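Non-sulfated chondroitin lyase E66 (Autographa californica nucleopolyhedrovirus, PDB 3VSN) cleaves non-sulfated chondroitin as a polysaccharide lyase of the occlusion-derived virus envelope and is essential for oral infectivity, perhaps by digesting the chondroitin sulfate barrier of the host midgut. Local coordinates at residues T168-S182 with S192-R206. Sequence-based numbering, arbitrary orientation.
Unlike the reference sequence in segment 192-206: Met204 (reference Ile).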
loop_
_atom_site.group_PDB
_atom_site.type_symbol
_atom_site.label_atom_id
_atom_site.label_comp_id
_atom_site.label_asym_id
_atom_site.label_seq_id
_atom_site.Cartn_x
_atom_site.Cartn_y
_atom_site.Cartn_z
ATOM N N THR A 168 -27.465 19.209 16.238
ATOM C CA THR A 168 -27.080 17.865 15.792
ATOM C C THR A 168 -28.272 16.897 15.832
ATOM O O THR A 168 -28.568 16.239 14.834
ATOM C CB THR A 168 -25.881 17.323 16.604
ATOM O OG1 THR A 168 -24.742 18.162 16.375
ATOM C CG2 THR A 168 -25.532 15.891 16.188
ATOM N N ARG A 169 -28.958 16.833 16.972
ATOM C CA ARG A 169 -30.139 15.975 17.123
ATOM C C ARG A 169 -31.188 16.269 16.053
ATOM O O ARG A 169 -31.721 15.349 15.432
ATOM C CB ARG A 169 -30.755 16.114 18.522
ATOM C CG ARG A 169 -29.993 15.384 19.619
ATOM C CD ARG A 169 -30.758 15.391 20.936
ATOM N NE ARG A 169 -30.761 16.717 21.548
ATOM C CZ ARG A 169 -29.922 17.113 22.503
ATOM N NH1 ARG A 169 -30.011 18.344 22.974
ATOM N NH2 ARG A 169 -29.000 16.287 22.994
ATOM N N TYR A 170 -31.471 17.550 15.823
ATOM C CA TYR A 170 -32.484 17.908 14.841
ATOM C C TYR A 170 -32.050 17.673 13.394
ATOM O O TYR A 170 -32.743 16.994 12.643
ATOM C CB TYR A 170 -32.978 19.349 15.006
ATOM C CG TYR A 170 -34.117 19.642 14.053
ATOM C CD1 TYR A 170 -33.885 20.247 12.817
ATOM C CD2 TYR A 170 -35.422 19.269 14.372
ATOM C CE1 TYR A 170 -34.926 20.495 11.936
ATOM C CE2 TYR A 170 -36.468 19.511 13.498
ATOM C CZ TYR A 170 -36.217 20.121 12.287
ATOM O OH TYR A 170 -37.258 20.358 11.423
ATOM N N TRP A 171 -30.920 18.252 13.002
ATOM C CA TRP A 171 -30.520 18.242 11.597
ATOM C C TRP A 171 -30.038 16.908 11.098
ATOM O O TRP A 171 -30.272 16.559 9.936
ATOM C CB TRP A 171 -29.539 19.369 11.292
ATOM C CG TRP A 171 -30.240 20.704 11.306
ATOM C CD1 TRP A 171 -30.207 21.677 12.303
ATOM C CD2 TRP A 171 -31.159 21.232 10.287
ATOM N NE1 TRP A 171 -31.001 22.746 11.972
ATOM C CE2 TRP A 171 -31.602 22.545 10.775
ATOM C CE3 TRP A 171 -31.636 20.768 9.061
ATOM C CZ2 TRP A 171 -32.481 23.340 10.051
ATOM C CZ3 TRP A 171 -32.522 21.580 8.340
ATOM C CH2 TRP A 171 -32.932 22.835 8.824
ATOM N N LEU A 172 -29.390 16.138 11.966
ATOM C CA LEU A 172 -28.995 14.782 11.593
ATOM C C LEU A 172 -30.208 13.859 11.630
ATOM O O LEU A 172 -30.274 12.897 10.872
ATOM C CB LEU A 172 -27.841 14.255 12.456
ATOM C CG LEU A 172 -26.502 15.003 12.344
ATOM C CD1 LEU A 172 -25.372 14.155 12.911
ATOM C CD2 LEU A 172 -26.180 15.405 10.908
ATOM N N GLY A 173 -31.173 14.172 12.495
ATOM C CA GLY A 173 -32.463 13.480 12.496
ATOM C C GLY A 173 -33.121 13.544 11.129
ATOM O O GLY A 173 -33.749 12.581 10.688
ATOM N N LEU A 174 -32.955 14.678 10.453
ATOM C CA LEU A 174 -33.476 14.861 9.105
ATOM C C LEU A 174 -32.567 14.275 8.023
ATOM O O LEU A 174 -33.037 13.538 7.156
ATOM C CB LEU A 174 -33.735 16.343 8.815
ATOM C CG LEU A 174 -34.896 17.057 9.518
ATOM C CD1 LEU A 174 -34.931 18.507 9.068
ATOM C CD2 LEU A 174 -36.237 16.386 9.247
ATOM N N TYR A 175 -31.275 14.604 8.076
ATOM C CA TYR A 175 -30.345 14.277 6.987
ATOM C C TYR A 175 -29.674 12.910 7.095
ATOM O O TYR A 175 -29.179 12.376 6.100
ATOM C CB TYR A 175 -29.310 15.390 6.811
ATOM C CG TYR A 175 -29.861 16.549 6.021
ATOM C CD1 TYR A 175 -30.656 17.520 6.635
ATOM C CD2 TYR A 175 -29.618 16.662 4.653
ATOM C CE1 TYR A 175 -31.179 18.575 5.911
ATOM C CE2 TYR A 175 -30.135 17.719 3.919
ATOM C CZ TYR A 175 -30.914 18.670 4.554
ATOM O OH TYR A 175 -31.434 19.717 3.834
ATOM N N LEU A 176 -29.669 12.353 8.300
ATOM C CA LEU A 176 -29.120 11.026 8.547
ATOM C C LEU A 176 -30.079 10.264 9.473
ATOM O O LEU A 176 -29.729 9.946 10.615
ATOM C CB LEU A 176 -27.716 11.159 9.156
ATOM C CG LEU A 176 -26.745 9.977 9.203
ATOM C CD1 LEU A 176 -26.498 9.407 7.813
ATOM C CD2 LEU A 176 -25.432 10.414 9.840
ATOM N N PRO A 177 -31.310 9.983 8.985
ATOM C CA PRO A 177 -32.362 9.400 9.835
ATOM C C PRO A 177 -32.050 7.987 10.334
ATOM O O PRO A 177 -32.539 7.589 11.394
ATOM C CB PRO A 177 -33.594 9.397 8.924
ATOM C CG PRO A 177 -33.052 9.415 7.537
ATOM C CD PRO A 177 -31.787 10.212 7.607
ATOM N N THR A 178 -31.266 7.236 9.560
ATOM C CA THR A 178 -30.698 5.968 10.018
ATOM C C THR A 178 -29.196 5.977 9.724
ATOM O O THR A 178 -28.688 6.914 9.112
ATOM C CB THR A 178 -31.335 4.736 9.332
ATOM O OG1 THR A 178 -30.831 4.616 7.997
ATOM C CG2 THR A 178 -32.865 4.823 9.311
ATOM N N ALA A 179 -28.500 4.929 10.157
ATOM C CA ALA A 179 -27.067 4.779 9.905
ATOM C C ALA A 179 -26.712 4.645 8.419
ATOM O O ALA A 179 -25.583 4.947 8.013
ATOM C CB ALA A 179 -26.528 3.590 10.684
ATOM N N VAL A 180 -27.679 4.204 7.612
ATOM C CA VAL A 180 -27.420 3.864 6.208
ATOM C C VAL A 180 -28.325 4.583 5.199
ATOM O O VAL A 180 -28.313 4.263 4.007
ATOM C CB VAL A 180 -27.481 2.333 5.972
ATOM C CG1 VAL A 180 -26.363 1.629 6.727
ATOM C CG2 VAL A 180 -28.841 1.767 6.366
ATOM N N ASN A 181 -29.098 5.556 5.675
ATOM C CA ASN A 181 -30.010 6.297 4.812
ATOM C C ASN A 181 -29.788 7.795 4.930
ATOM O O ASN A 181 -29.689 8.331 6.034
ATOM C CB ASN A 181 -31.467 5.953 5.136
ATOM C CG ASN A 181 -31.823 4.519 4.790
ATOM O OD1 ASN A 181 -32.075 4.194 3.632
ATOM N ND2 ASN A 181 -31.865 3.658 5.798
ATOM N N SER A 182 -29.698 8.462 3.784
ATOM C CA SER A 182 -29.568 9.911 3.744
ATOM C C SER A 182 -30.187 10.469 2.474
ATOM O O SER A 182 -29.890 10.000 1.373
ATOM C CB SER A 182 -28.102 10.331 3.845
ATOM O OG SER A 182 -27.964 11.741 3.764
ATOM N N SER A 192 -21.241 4.028 4.058
ATOM C CA SER A 192 -21.939 3.625 5.282
ATOM C C SER A 192 -21.014 3.613 6.501
ATOM O O SER A 192 -21.441 3.936 7.608
ATOM C CB SER A 192 -22.647 2.274 5.103
ATOM O OG SER A 192 -21.753 1.178 5.222
ATOM N N MET A 193 -19.748 3.258 6.292
ATOM C CA MET A 193 -18.771 3.268 7.383
ATOM C C MET A 193 -18.548 4.674 7.945
ATOM O O MET A 193 -18.406 4.843 9.155
ATOM C CB MET A 193 -17.451 2.623 6.946
ATOM C CG MET A 193 -17.569 1.124 6.712
ATOM S SD MET A 193 -15.984 0.297 6.476
ATOM C CE MET A 193 -15.726 0.545 4.726
ATOM N N ARG A 194 -18.534 5.670 7.061
ATOM C CA ARG A 194 -18.442 7.076 7.457
ATOM C C ARG A 194 -19.693 7.511 8.220
ATOM O O ARG A 194 -19.593 8.066 9.313
ATOM C CB ARG A 194 -18.246 7.980 6.231
ATOM C CG ARG A 194 -16.963 7.741 5.443
ATOM C CD ARG A 194 -15.712 8.197 6.189
ATOM N NE ARG A 194 -15.613 9.655 6.303
ATOM C CZ ARG A 194 -15.161 10.460 5.345
ATOM N NH1 ARG A 194 -14.765 9.962 4.181
ATOM N NH2 ARG A 194 -15.107 11.769 5.548
ATOM N N MET A 195 -20.859 7.228 7.641
ATOM C CA MET A 195 -22.161 7.656 8.174
ATOM C C MET A 195 -22.485 7.126 9.568
ATOM O O MET A 195 -23.073 7.835 10.385
ATOM C CB MET A 195 -23.278 7.237 7.219
ATOM C CG MET A 195 -23.246 7.934 5.872
ATOM S SD MET A 195 -24.105 6.978 4.608
ATOM C CE MET A 195 -25.820 7.171 5.091
ATOM N N GLY A 196 -22.116 5.877 9.834
ATOM C CA GLY A 196 -22.461 5.232 11.099
ATOM C C GLY A 196 -21.884 5.896 12.335
ATOM O O GLY A 196 -22.475 5.816 13.412
ATOM N N VAL A 197 -20.731 6.549 12.184
ATOM C CA VAL A 197 -20.047 7.178 13.317
ATOM C C VAL A 197 -20.814 8.394 13.877
ATOM O O VAL A 197 -21.147 8.404 15.067
ATOM C CB VAL A 197 -18.570 7.525 12.992
ATOM C CG1 VAL A 197 -17.913 8.242 14.162
ATOM C CG2 VAL A 197 -17.785 6.267 12.636
ATOM N N PRO A 198 -21.095 9.418 13.037
ATOM C CA PRO A 198 -21.915 10.520 13.555
ATOM C C PRO A 198 -23.365 10.121 13.828
ATOM O O PRO A 198 -23.991 10.693 14.725
ATOM C CB PRO A 198 -21.843 11.578 12.446
ATOM C CG PRO A 198 -21.453 10.830 11.217
ATOM C CD PRO A 198 -20.556 9.731 11.700
ATOM N N TYR A 199 -23.897 9.154 13.078
ATOM C CA TYR A 199 -25.250 8.671 13.367
ATOM C C TYR A 199 -25.349 8.088 14.777
ATOM O O TYR A 199 -26.257 8.448 15.533
ATOM C CB TYR A 199 -25.768 7.654 12.342
ATOM C CG TYR A 199 -27.105 7.071 12.767
ATOM C CD1 TYR A 199 -28.287 7.790 12.588
ATOM C CD2 TYR A 199 -27.179 5.824 13.391
ATOM C CE1 TYR A 199 -29.508 7.275 12.999
ATOM C CE2 TYR A 199 -28.396 5.299 13.801
ATOM C CZ TYR A 199 -29.554 6.029 13.599
ATOM O OH TYR A 199 -30.762 5.517 14.003
ATOM N N THR A 200 -24.430 7.185 15.119
ATOM C CA THR A 200 -24.405 6.583 16.453
ATOM C C THR A 200 -24.330 7.657 17.541
ATOM O O THR A 200 -25.064 7.592 18.534
ATOM C CB THR A 200 -23.244 5.581 16.609
ATOM O OG1 THR A 200 -23.429 4.500 15.692
ATOM C CG2 THR A 200 -23.191 5.015 18.025
ATOM N N TYR A 201 -23.455 8.641 17.344
ATOM C CA TYR A 201 -23.346 9.759 18.274
ATOM C C TYR A 201 -24.660 10.545 18.395
ATOM O O TYR A 201 -25.060 10.908 19.504
ATOM C CB TYR A 201 -22.182 10.688 17.908
ATOM C CG TYR A 201 -22.047 11.870 18.849
ATOM C CD1 TYR A 201 -21.797 11.680 20.210
ATOM C CD2 TYR A 201 -22.185 13.175 18.380
ATOM C CE1 TYR A 201 -21.684 12.762 21.074
ATOM C CE2 TYR A 201 -22.073 14.259 19.234
ATOM C CZ TYR A 201 -21.829 14.049 20.575
ATOM O OH TYR A 201 -21.714 15.134 21.409
ATOM N N SER A 202 -25.334 10.785 17.271
ATOM C CA SER A 202 -26.618 11.497 17.296
ATOM C C SER A 202 -27.666 10.742 18.118
ATOM O O SER A 202 -28.453 11.357 18.837
ATOM C CB SER A 202 -27.135 11.807 15.883
ATOM O OG SER A 202 -27.615 10.648 15.222
ATOM N N GLN A 203 -27.655 9.412 18.022
ATOM C CA GLN A 203 -28.547 8.573 18.826
ATOM C C GLN A 203 -28.202 8.602 20.317
ATOM O O GLN A 203 -29.096 8.569 21.169
ATOM C CB GLN A 203 -28.569 7.137 18.301
ATOM C CG GLN A 203 -29.370 6.945 17.022
ATOM C CD GLN A 203 -30.872 7.044 17.238
ATOM O OE1 GLN A 203 -31.437 8.138 17.279
ATOM N NE2 GLN A 203 -31.525 5.896 17.362
ATOM N N MET A 204 -26.911 8.675 20.631
ATOM C CA MET A 204 -26.467 8.811 22.017
ATOM C C MET A 204 -26.927 10.145 22.609
ATOM O O MET A 204 -27.331 10.206 23.774
ATOM C CB MET A 204 -24.949 8.676 22.118
ATOM C CG MET A 204 -24.426 7.299 21.742
ATOM S SD MET A 204 -22.626 7.255 21.725
ATOM C CE MET A 204 -22.284 7.127 23.477
ATOM N N LEU A 205 -26.876 11.202 21.797
ATOM C CA LEU A 205 -27.377 12.521 22.201
ATOM C C LEU A 205 -28.881 12.511 22.491
ATOM O O LEU A 205 -29.357 13.270 23.338
ATOM C CB LEU A 205 -27.060 13.577 21.140
ATOM C CG LEU A 205 -25.611 14.055 20.999
ATOM C CD1 LEU A 205 -25.513 14.967 19.790
ATOM C CD2 LEU A 205 -25.122 14.773 22.254
ATOM N N ARG A 206 -29.613 11.650 21.782
ATOM C CA ARG A 206 -31.053 11.472 21.990
ATOM C C ARG A 206 -31.363 10.595 23.208
ATOM O O ARG A 206 -32.524 10.430 23.581
ATOM C CB ARG A 206 -31.716 10.892 20.733
ATOM C CG ARG A 206 -31.677 11.821 19.530
ATOM C CD ARG A 206 -32.371 11.235 18.312
ATOM N NE ARG A 206 -32.050 12.028 17.130
ATOM C CZ ARG A 206 -31.100 11.720 16.249
ATOM N NH1 ARG A 206 -30.389 10.608 16.383
ATOM N NH2 ARG A 206 -30.872 12.525 15.222
HETATM O O HOH W 1 -29.655 11.069 13.263
HETATM O O HOH W 2 -33.445 6.696 13.977
#
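Two successive helices of the alpha/alpha toroid pack here, their segments 168-175 and 192-205 crossing at a signed angle of -131°, and the loop after the first runs back along the second. Tyr199 lies against this loop, one face of its ring covered by backbone: Ala179 N sits over the ring centre, 3.4 Å above its plane, and Thr178 C toward the rim. CG of Tyr199 stands anti to the backbone N (chi1 174°), which lays the ring against Thr178 and Ala179. Its hydroxyl bonds Glu216 and, through a water, Pro177 O. Leu176 wedges between Met195 and Tyr199: CD1 meets Met195 CE at 3.6 Å, and CD2 meets Tyr199 CB at 3.7 Å. The side chain of Met195 comes within about 4 Å (nearest atoms) of that of the catalytic Asn191, so this packing borders the active site. Ala179 O is buried without a polar partner. At the other end, Arg169 and Arg206 run antiparallel alongside each other, each bonding a backbone carbonyl across the contact. Arg169 NH2 reaches Leu205 O at 3.1 Å from above the carbonyl plane. Arg206 NH1 is held by Ser202 OG and Gln203 OE1, while its NH2 donates to Arg169 O at 3.0 Å, in the carbonyl plane on a lone pair.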